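Side-chain contacts in imidazoleglycerol-phosphate dehydratase (Pyrococcus furiosus, PDB 5DNL), which catalyses the manganese-dependent dehydration of imidazoleglycerol phosphate to imidazoleacetol phosphate, the sixth step of histidine biosynthesis: residues H29-F34 with I60-A65; E121-L126 with K153-A158. All coordinates share one frame; numbering follows the deposited sequence. Where two conformers were deposited one is given.

Overall arrangement
Read from the N terminus, the chain closes two successive loops of similar length, and the second begins only after the first is complete. Contact 1 brings helix 51-69 back to helix 25-38 after an excursion through strand 42-48; contact 2 brings helix 144-162 back to helix 116-130 after strand 133-140. The loops neither nest nor cross. Strand 42-48 belongs to a mixed sheet with 2-4, 8-14 and 20-21, strand 133-140 to another with 77-84, 87-94 and 100-104. The four helices of the two contacts pack on one another: the contact centres lie about 7 Å apart, F34 CD1 approaches G156 N at 3.5 Å, and G63 CA packs on L126 CD1 at 3.7 Å.

Contact 1 (H29-F34 with I60-A65); sequences HMLTAF and ITLGEA. With MN (manganese (II) ion), chain E.
F34 and L62 reach toward each other from opposite directions and make the close part of this contact. The CD2 methyl of L62 lies 3.7 Å from F34 CE2 and approaches the ring obliquely, in an off-centre CH-pi contact 4.2 Å from the centroid and 29° off the ring normal. Its other methyl, CD1, approaches the same ring carbon, CE2, at 4.0 Å. F34 holds CG anti to the backbone N (chi1 174°), which sends the ring out from helix 25-38 toward helix 51-69. L31 marks the looser part, its CD2 coming no nearer than 4.4 Å to L62 CD2. Helix 51-69 rests through T61 and A65 on strand 8-14 of the IGPD fold, and helix 25-38 lies beside it, with the CA atoms of L31 and L62 9.9 Å apart. F34 also touches L155 and L159 of helix 144-162, and an alanine in its place would probably open a gap between the three helices and leave the L62 methyls without the F34 ring. Helix 25-38 turns a different flank to the manganese and inhibitor site: H29 NE2 binds manganese at 2.2 Å, a site completed in part by H145 and E149 and by H53 of a neighbouring subunit.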
loop_
_atom_site.group_PDB
_atom_site.type_symbol
_atom_site.label_atom_id
_atom_site.label_comp_id
_atom_site.label_asym_id
_atom_site.label_seq_id
_atom_site.Cartn_x
_atom_site.Cartn_y
_atom_site.Cartn_z
ATOM N N HIS A 29 -13.985 46.311 4.800
ATOM C CA HIS A 29 -14.650 45.761 3.610
ATOM C C HIS A 29 -15.606 44.630 3.999
ATOM O O HIS A 29 -16.731 44.592 3.547
ATOM C CB HIS A 29 -13.610 45.301 2.585
ATOM C CG HIS A 29 -14.185 44.756 1.322
ATOM N ND1 HIS A 29 -15.242 45.347 0.656
ATOM C CD2 HIS A 29 -13.805 43.707 0.561
ATOM C CE1 HIS A 29 -15.518 44.647 -0.431
ATOM N NE2 HIS A 29 -14.640 43.669 -0.527
ATOM N N MET A 30 -15.155 43.717 4.850
ATOM C CA MET A 30 -15.987 42.594 5.268
ATOM C C MET A 30 -17.220 43.063 6.032
ATOM O O MET A 30 -18.305 42.543 5.816
ATOM C CB MET A 30 -15.184 41.613 6.125
ATOM C CG MET A 30 -14.083 40.849 5.399
ATOM S SD MET A 30 -14.571 40.000 3.892
ATOM C CE MET A 30 -14.107 41.227 2.685
ATOM N N LEU A 31 -17.040 44.044 6.914
ATOM C CA LEU A 31 -18.166 44.586 7.675
ATOM C C LEU A 31 -19.108 45.387 6.799
ATOM O O LEU A 31 -20.310 45.397 7.047
ATOM C CB LEU A 31 -17.704 45.430 8.852
ATOM C CG LEU A 31 -16.943 44.691 9.950
ATOM C CD1 LEU A 31 -16.322 45.696 10.904
ATOM C CD2 LEU A 31 -17.856 43.720 10.697
ATOM N N THR A 32 -18.572 46.070 5.798
ATOM C CA THR A 32 -19.416 46.773 4.819
ATOM C C THR A 32 -20.310 45.774 4.097
ATOM O O THR A 32 -21.521 45.983 3.963
ATOM C CB THR A 32 -18.557 47.596 3.854
ATOM O OG1 THR A 32 -17.850 48.595 4.596
ATOM C CG2 THR A 32 -19.400 48.288 2.788
ATOM N N ALA A 33 -19.734 44.637 3.699
ATOM C CA ALA A 33 -20.508 43.549 3.092
ATOM C C ALA A 33 -21.561 43.031 4.073
ATOM O O ALA A 33 -22.727 42.920 3.742
ATOM C CB ALA A 33 -19.578 42.420 2.663
ATOM N N PHE A 34 -21.148 42.735 5.299
ATOM C CA PHE A 34 -22.062 42.221 6.292
ATOM C C PHE A 34 -23.272 43.157 6.462
ATOM O O PHE A 34 -24.416 42.715 6.413
ATOM C CB PHE A 34 -21.366 42.029 7.644
ATOM C CG PHE A 34 -22.306 41.627 8.722
ATOM C CD1 PHE A 34 -22.725 40.325 8.817
ATOM C CD2 PHE A 34 -22.872 42.574 9.573
ATOM C CE1 PHE A 34 -23.658 39.961 9.772
ATOM C CE2 PHE A 34 -23.782 42.207 10.539
ATOM C CZ PHE A 34 -24.173 40.901 10.643
ATOM N N ILE A 60 -17.712 40.131 18.988
ATOM C CA ILE A 60 -18.426 40.179 20.268
ATOM C C ILE A 60 -19.350 41.389 20.323
ATOM O O ILE A 60 -20.519 41.237 20.690
ATOM C CB ILE A 60 -17.466 40.207 21.462
ATOM C CG1 ILE A 60 -16.639 38.903 21.564
ATOM C CG2 ILE A 60 -18.231 40.452 22.759
ATOM C CD1 ILE A 60 -15.467 38.965 22.530
ATOM N N THR A 61 -18.814 42.559 19.995
ATOM C CA THR A 61 -19.574 43.807 20.165
ATOM C C THR A 61 -20.728 43.866 19.156
ATOM O O THR A 61 -21.845 44.251 19.507
ATOM C CB THR A 61 -18.655 45.031 20.034
ATOM O OG1 THR A 61 -17.525 44.879 20.884
ATOM C CG2 THR A 61 -19.397 46.327 20.435
ATOM N N LEU A 62 -20.476 43.461 17.917
ATOM C CA LEU A 62 -21.525 43.356 16.905
ATOM C C LEU A 62 -22.608 42.373 17.361
ATOM O O LEU A 62 -23.804 42.630 17.225
ATOM C CB LEU A 62 -20.941 42.933 15.557
ATOM C CG LEU A 62 -21.906 42.651 14.407
ATOM C CD1 LEU A 62 -22.760 43.865 14.072
ATOM C CD2 LEU A 62 -21.144 42.184 13.180
ATOM N N GLY A 63 -22.203 41.217 17.889
ATOM C CA GLY A 63 -23.170 40.266 18.416
ATOM C C GLY A 63 -24.039 40.833 19.526
ATOM O O GLY A 63 -25.247 40.616 19.545
ATOM N N GLU A 64 -23.401 41.510 20.462
ATOM C CA GLU A 64 -24.124 42.139 21.570
ATOM C C GLU A 64 -25.080 43.194 21.036
ATOM O O GLU A 64 -26.215 43.304 21.514
ATOM C CB GLU A 64 -23.142 42.780 22.534
ATOM C CG GLU A 64 -22.319 41.785 23.336
ATOM C CD GLU A 64 -21.294 42.478 24.230
ATOM O OE1 GLU A 64 -20.972 43.678 24.037
ATOM O OE2 GLU A 64 -20.781 41.812 25.131
ATOM N N ALA A 65 -24.643 43.934 20.024
ATOM C CA ALA A 65 -25.485 44.985 19.416
ATOM C C ALA A 65 -26.678 44.368 18.725
ATOM O O ALA A 65 -27.818 44.846 18.869
ATOM C CB ALA A 65 -24.701 45.863 18.473
HETATM MN MN MN E . -14.209 42.343 -2.246
#

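Contact 2 (E121-L126 with K153-A158); sequences EFVWGL and KGLGMA. With MN (manganese (II) ion), chain D; 5DL ([(2S)-2-hydroxy-3-(1H-1,2,4-triazol-1-yl)propyl]phosphonic acid), chain F.
L155 meets F122, V123 and L126 through purely apolar contacts, its two methyls dividing the work. CD1 meets the rim of the F122 ring, in its plane and 4.0 Å from CE2, and also faces V123 CG2 at 4.4 Å; CD2 turns to L126 CD2 at 4.3 Å. The F122 ring and the L155 branch pass alongside each other, running opposite ways, and with CG of L155 anti to its carbonyl carbon (chi1 -77°) the branch is carried in among the three. The contacts are light, with the segment axes 13.2 Å apart and 17° from parallel.

Metal coordination belongs to E121, whose chain bends at chi2 (-62°) and offers OE1 to manganese at 2.2 Å; H52, E56, a water and H146 of a neighbouring subunit share the ion.

The hydrogen bond is made by K153, whose extended chain brings NZ to O12 of the inhibitor phosphonate at 2.8 Å; the inhibitor is also hydrogen-bonded by R76, R98, S171 and K173 of another subunit.

Around this contact, I134 and I136 of strand 133-140 lie against L155, strand 100-104 packs on V123, and helix 51-69 covers F122 with W55, I58 and L62 and L126 with L66.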
loop_
_atom_site.group_PDB
_atom_site.type_symbol
_atom_site.label_atom_id
_atom_site.label_comp_id
_atom_site.label_asym_id
_atom_site.label_seq_id
_atom_site.Cartn_x
_atom_site.Cartn_y
_atom_site.Cartn_z
ATOM N N GLU A 121 -12.161 33.767 14.566
ATOM C CA GLU A 121 -12.291 34.524 15.811
ATOM C C GLU A 121 -13.411 35.567 15.738
ATOM O O GLU A 121 -14.131 35.784 16.729
ATOM C CB GLU A 121 -10.951 35.095 16.246
ATOM C CG GLU A 121 -10.040 33.997 16.747
ATOM C CD GLU A 121 -10.622 33.304 17.952
ATOM O OE1 GLU A 121 -10.642 33.895 19.060
ATOM O OE2 GLU A 121 -11.140 32.181 17.772
ATOM N N PHE A 122 -13.607 36.174 14.578
ATOM C CA PHE A 122 -14.773 37.037 14.403
ATOM C C PHE A 122 -16.077 36.243 14.602
ATOM O O PHE A 122 -16.993 36.686 15.311
ATOM C CB PHE A 122 -14.769 37.697 13.011
ATOM C CG PHE A 122 -16.095 38.337 12.653
ATOM C CD1 PHE A 122 -16.408 39.606 13.109
ATOM C CD2 PHE A 122 -17.033 37.650 11.909
ATOM C CE1 PHE A 122 -17.645 40.182 12.823
ATOM C CE2 PHE A 122 -18.255 38.220 11.612
ATOM C CZ PHE A 122 -18.562 39.478 12.071
ATOM N N VAL A 123 -16.177 35.074 13.968
ATOM C CA VAL A 123 -17.400 34.269 14.013
ATOM C C VAL A 123 -17.670 33.754 15.422
ATOM O O VAL A 123 -18.817 33.802 15.908
ATOM C CB VAL A 123 -17.391 33.124 12.975
ATOM C CG1 VAL A 123 -18.638 32.277 13.106
ATOM C CG2 VAL A 123 -17.310 33.694 11.557
ATOM N N TRP A 124 -16.636 33.255 16.108
ATOM C CA TRP A 124 -16.798 32.873 17.502
ATOM C C TRP A 124 -17.195 34.041 18.383
ATOM O O TRP A 124 -18.022 33.879 19.283
ATOM C CB TRP A 124 -15.539 32.198 18.072
ATOM C CG TRP A 124 -15.572 30.710 18.024
ATOM C CD1 TRP A 124 -14.810 29.896 17.229
ATOM C CD2 TRP A 124 -16.398 29.856 18.807
ATOM N NE1 TRP A 124 -15.110 28.575 17.496
ATOM C CE2 TRP A 124 -16.072 28.526 18.462
ATOM C CE3 TRP A 124 -17.367 30.079 19.779
ATOM C CZ2 TRP A 124 -16.711 27.424 19.053
ATOM C CZ3 TRP A 124 -17.981 28.977 20.369
ATOM C CH2 TRP A 124 -17.644 27.682 20.004
ATOM N N GLY A 125 -16.617 35.210 18.125
ATOM C CA GLY A 125 -16.972 36.412 18.877
ATOM C C GLY A 125 -18.447 36.745 18.674
ATOM O O GLY A 125 -19.184 37.005 19.648
ATOM N N LEU A 126 -18.873 36.721 17.414
ATOM C CA LEU A 126 -20.259 36.960 17.070
ATOM C C LEU A 126 -21.200 35.938 17.711
ATOM O O LEU A 126 -22.245 36.291 18.284
ATOM C CB LEU A 126 -20.392 36.949 15.542
ATOM C CG LEU A 126 -21.762 37.171 14.923
ATOM C CD1 LEU A 126 -22.256 38.555 15.301
ATOM C CD2 LEU A 126 -21.739 37.008 13.409
ATOM N N LYS A 153 -21.003 38.143 3.445
ATOM C CA LYS A 153 -22.284 38.422 2.764
ATOM C C LYS A 153 -23.360 37.473 3.288
ATOM O O LYS A 153 -24.500 37.874 3.563
ATOM C CB LYS A 153 -22.157 38.240 1.253
ATOM C CG LYS A 153 -21.308 39.251 0.507
ATOM C CD LYS A 153 -21.462 39.049 -0.992
ATOM C CE LYS A 153 -20.737 40.106 -1.821
ATOM N NZ LYS A 153 -21.145 39.969 -3.248
ATOM N N GLY A 154 -22.990 36.199 3.419
ATOM C CA GLY A 154 -23.885 35.188 3.905
ATOM C C GLY A 154 -24.348 35.387 5.324
ATOM O O GLY A 154 -25.507 35.146 5.628
ATOM N N LEU A 155 -23.433 35.761 6.208
ATOM C CA LEU A 155 -23.821 36.128 7.573
ATOM C C LEU A 155 -24.842 37.255 7.570
ATOM O O LEU A 155 -25.818 37.205 8.319
ATOM C CB LEU A 155 -22.603 36.505 8.397
ATOM C CG LEU A 155 -21.775 35.316 8.883
ATOM C CD1 LEU A 155 -20.416 35.809 9.345
ATOM C CD2 LEU A 155 -22.476 34.562 9.993
ATOM N N GLY A 156 -24.612 38.268 6.739
ATOM C CA GLY A 156 -25.565 39.377 6.655
ATOM C C GLY A 156 -26.925 38.902 6.195
ATOM O O GLY A 156 -27.940 39.201 6.856
ATOM N N MET A 157 -26.963 38.131 5.111
ATOM C CA MET A 157 -28.232 37.612 4.582
ATOM C C MET A 157 -28.940 36.703 5.581
ATOM O O MET A 157 -30.136 36.780 5.740
ATOM C CB MET A 157 -28.012 36.827 3.293
ATOM C CG MET A 157 -27.563 37.629 2.106
ATOM S SD MET A 157 -28.906 38.583 1.378
ATOM C CE MET A 157 -30.278 37.633 1.973
ATOM N N ALA A 158 -28.196 35.825 6.238
ATOM C CA ALA A 158 -28.791 34.882 7.175
ATOM C C ALA A 158 -29.375 35.584 8.377
ATOM O O ALA A 158 -30.492 35.258 8.823
ATOM C CB ALA A 158 -27.775 33.826 7.608
HETATM MN MN MN D . -9.209 34.770 20.450
HETATM N N1 5DL F . -14.129 41.109 -4.113
HETATM C C3 5DL F . -14.889 40.263 -6.053
HETATM N N2 5DL F . -15.215 40.914 -4.930
HETATM C C8 5DL F . -18.232 43.165 -4.206
HETATM C C7 5DL F . -16.760 42.847 -4.476
HETATM C C6 5DL F . -16.574 41.345 -4.622
HETATM C C5 5DL F . -13.134 40.547 -4.806
HETATM O O10 5DL F . -18.865 42.952 -6.802
HETATM P P9 5DL F . -19.416 42.605 -5.461
HETATM O O11 5DL F . -20.725 43.286 -5.141
HETATM O O12 5DL F . -19.608 41.101 -5.323
HETATM O O13 5DL F . -15.922 43.323 -3.411
HETATM N N4 5DL F . -13.545 40.023 -5.984
HETATM O O HOH W 1 -10.390 34.285 22.247
#